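Local coordinates for protein putative sulfatase yidJ (Bacteroides fragilis, PDB 2QZU) that probably hydrolyses sulfate esters as a metal-dependent member of the sulfatase family, within the alkaline phosphatase clan, at residues L30-A35 / I356-L361. Numbering follows the deposited sequence.
Sequences LVFIMA and IAFADL
Phe32 and Leu361 make the tightest touch between strand 30-35 and the loop 356-361, with its 3-10 segment 358-360: methyl CD1 of Leu361 lies 3.4 Å from CE2 of the Phe32 ring. The same methyl is 3.6 Å from Phe32 CZ, so one leucine branch spans the CE2-CZ bond at an oblique approach. The CB of Phe32 already faces the loop, and with CG opposite the backbone N (chi1 -169°) the ring extends on to meet the methyl.

Packing is looser beside this pair. Phe32 CZ stays 4.3 Å from Phe358 CE1, which sits at the edge of the Phe32 ring, near its plane. Two residues along the strand, the selenium of Met34 (a selenomethionine) comes to 3.9 Å from Phe358 CZ. It lies 5.2 Å from the centroid of the Phe358 ring and 87° off the ring normal, an edge-on Met-aromatic contact in which the two side chains cross at about a right angle. The looser side is no solvent face, since all four touching residues are buried; only 150 Å² is shared, and the contact is purely apolar.

Asp360 holds the loop together, OD2 accepting from Ala357 N at 2.9 Å, and links it outward to Gln399 NE2 and Phe382 N. Helix 76-85, which begins at the predicted 3-oxoalanine site Ser76 (unmodified here), adds Leu83 against both phenylalanines. Strand 30-35 runs between parallel strands 222-228 and 306-311 in the mixed sheet expected of an alkaline phosphatase-like α/β fold, and the loop packs over it just where helix 361-368 begins.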
loop_
_atom_site.group_PDB
_atom_site.type_symbol
_atom_site.label_atom_id
_atom_site.label_comp_id
_atom_site.label_asym_id
_atom_site.label_seq_id
_atom_site.Cartn_x
_atom_site.Cartn_y
_atom_site.Cartn_z
ATOM N N LEU A 30 -17.358 29.796 -14.133
ATOM C CA LEU A 30 -16.319 29.450 -13.180
ATOM C C LEU A 30 -15.945 27.985 -13.314
ATOM O O LEU A 30 -16.809 27.110 -13.310
ATOM C CB LEU A 30 -16.788 29.709 -11.741
ATOM C CG LEU A 30 -15.934 29.114 -10.609
ATOM C CD1 LEU A 30 -14.568 29.795 -10.553
ATOM C CD2 LEU A 30 -16.667 29.283 -9.284
ATOM N N VAL A 31 -14.653 27.727 -13.463
ATOM C CA VAL A 31 -14.153 26.364 -13.531
ATOM C C VAL A 31 -13.127 26.317 -12.407
ATOM O O VAL A 31 -12.025 26.852 -12.519
ATOM C CB VAL A 31 -13.503 26.043 -14.890
ATOM C CG1 VAL A 31 -12.867 24.653 -14.843
ATOM C CG2 VAL A 31 -14.565 26.091 -15.990
ATOM N N PHE A 32 -13.525 25.701 -11.304
ATOM C CA PHE A 32 -12.685 25.606 -10.122
ATOM C C PHE A 32 -12.027 24.237 -10.096
ATOM O O PHE A 32 -12.689 23.217 -9.873
ATOM C CB PHE A 32 -13.567 25.816 -8.888
ATOM C CG PHE A 32 -12.808 26.012 -7.607
ATOM C CD1 PHE A 32 -12.184 24.942 -6.971
ATOM C CD2 PHE A 32 -12.770 27.265 -7.005
ATOM C CE1 PHE A 32 -11.531 25.122 -5.745
ATOM C CE2 PHE A 32 -12.125 27.455 -5.787
ATOM C CZ PHE A 32 -11.507 26.382 -5.154
ATOM N N ILE A 33 -10.725 24.217 -10.343
ATOM C CA ILE A 33 -9.977 22.972 -10.361
ATOM C C ILE A 33 -9.047 22.892 -9.166
ATOM O O ILE A 33 -8.353 23.854 -8.841
ATOM C CB ILE A 33 -9.126 22.852 -11.642
ATOM C CG1 ILE A 33 -10.022 22.985 -12.875
ATOM C CG2 ILE A 33 -8.405 21.501 -11.664
ATOM C CD1 ILE A 33 -9.260 23.002 -14.178
HETATM N N MSE A 34 -9.050 21.749 -8.496
HETATM C CA MSE A 34 -8.164 21.567 -7.363
HETATM C C MSE A 34 -7.657 20.140 -7.346
HETATM O O MSE A 34 -8.335 19.217 -7.790
HETATM C CB MSE A 34 -8.872 21.906 -6.044
HETATM C CG MSE A 34 -10.057 21.033 -5.694
HETATM SE SE MSE A 34 -10.831 21.559 -3.986
HETATM C CE MSE A 34 -12.697 21.632 -4.494
ATOM N N ALA A 35 -6.433 19.982 -6.866
ATOM C CA ALA A 35 -5.801 18.681 -6.768
ATOM C C ALA A 35 -5.421 18.588 -5.304
ATOM O O ALA A 35 -4.783 19.489 -4.764
ATOM C CB ALA A 35 -4.561 18.625 -7.652
ATOM N N ILE A 356 -3.302 35.336 -0.409
ATOM C CA ILE A 356 -4.671 34.855 -0.484
ATOM C C ILE A 356 -4.735 33.442 0.092
ATOM O O ILE A 356 -3.787 32.665 -0.034
ATOM C CB ILE A 356 -5.174 34.864 -1.956
ATOM C CG1 ILE A 356 -6.602 34.324 -2.035
ATOM C CG2 ILE A 356 -4.244 34.041 -2.837
ATOM C CD1 ILE A 356 -7.254 34.552 -3.387
ATOM N N ALA A 357 -5.846 33.117 0.746
ATOM C CA ALA A 357 -6.003 31.793 1.331
ATOM C C ALA A 357 -7.088 31.009 0.617
ATOM O O ALA A 357 -8.008 31.580 0.028
ATOM C CB ALA A 357 -6.346 31.907 2.815
ATOM N N PHE A 358 -6.971 29.691 0.688
ATOM C CA PHE A 358 -7.932 28.777 0.083
ATOM C C PHE A 358 -9.359 29.190 0.459
ATOM O O PHE A 358 -10.247 29.229 -0.392
ATOM C CB PHE A 358 -7.632 27.358 0.585
ATOM C CG PHE A 358 -8.447 26.271 -0.065
ATOM C CD1 PHE A 358 -8.339 26.012 -1.431
ATOM C CD2 PHE A 358 -9.263 25.446 0.711
ATOM C CE1 PHE A 358 -9.029 24.945 -2.011
ATOM C CE2 PHE A 358 -9.954 24.378 0.144
ATOM C CZ PHE A 358 -9.836 24.125 -1.220
ATOM N N ALA A 359 -9.562 29.529 1.730
ATOM C CA ALA A 359 -10.885 29.902 2.234
ATOM C C ALA A 359 -11.403 31.281 1.828
ATOM O O ALA A 359 -12.572 31.590 2.046
ATOM C CB ALA A 359 -10.906 29.775 3.754
ATOM N N ASP A 360 -10.543 32.113 1.253
ATOM C CA ASP A 360 -10.966 33.444 0.828
ATOM C C ASP A 360 -11.664 33.413 -0.524
ATOM O O ASP A 360 -12.248 34.413 -0.946
ATOM C CB ASP A 360 -9.767 34.393 0.735
ATOM C CG ASP A 360 -9.065 34.575 2.063
ATOM O OD1 ASP A 360 -9.754 34.546 3.110
ATOM O OD2 ASP A 360 -7.828 34.765 2.057
ATOM N N LEU A 361 -11.614 32.270 -1.202
ATOM C CA LEU A 361 -12.218 32.170 -2.525
ATOM C C LEU A 361 -13.734 32.374 -2.593
ATOM O O LEU A 361 -14.243 32.831 -3.615
ATOM C CB LEU A 361 -11.816 30.844 -3.186
ATOM C CG LEU A 361 -10.326 30.797 -3.561
ATOM C CD1 LEU A 361 -9.955 29.410 -4.060
ATOM C CD2 LEU A 361 -10.027 31.842 -4.631
#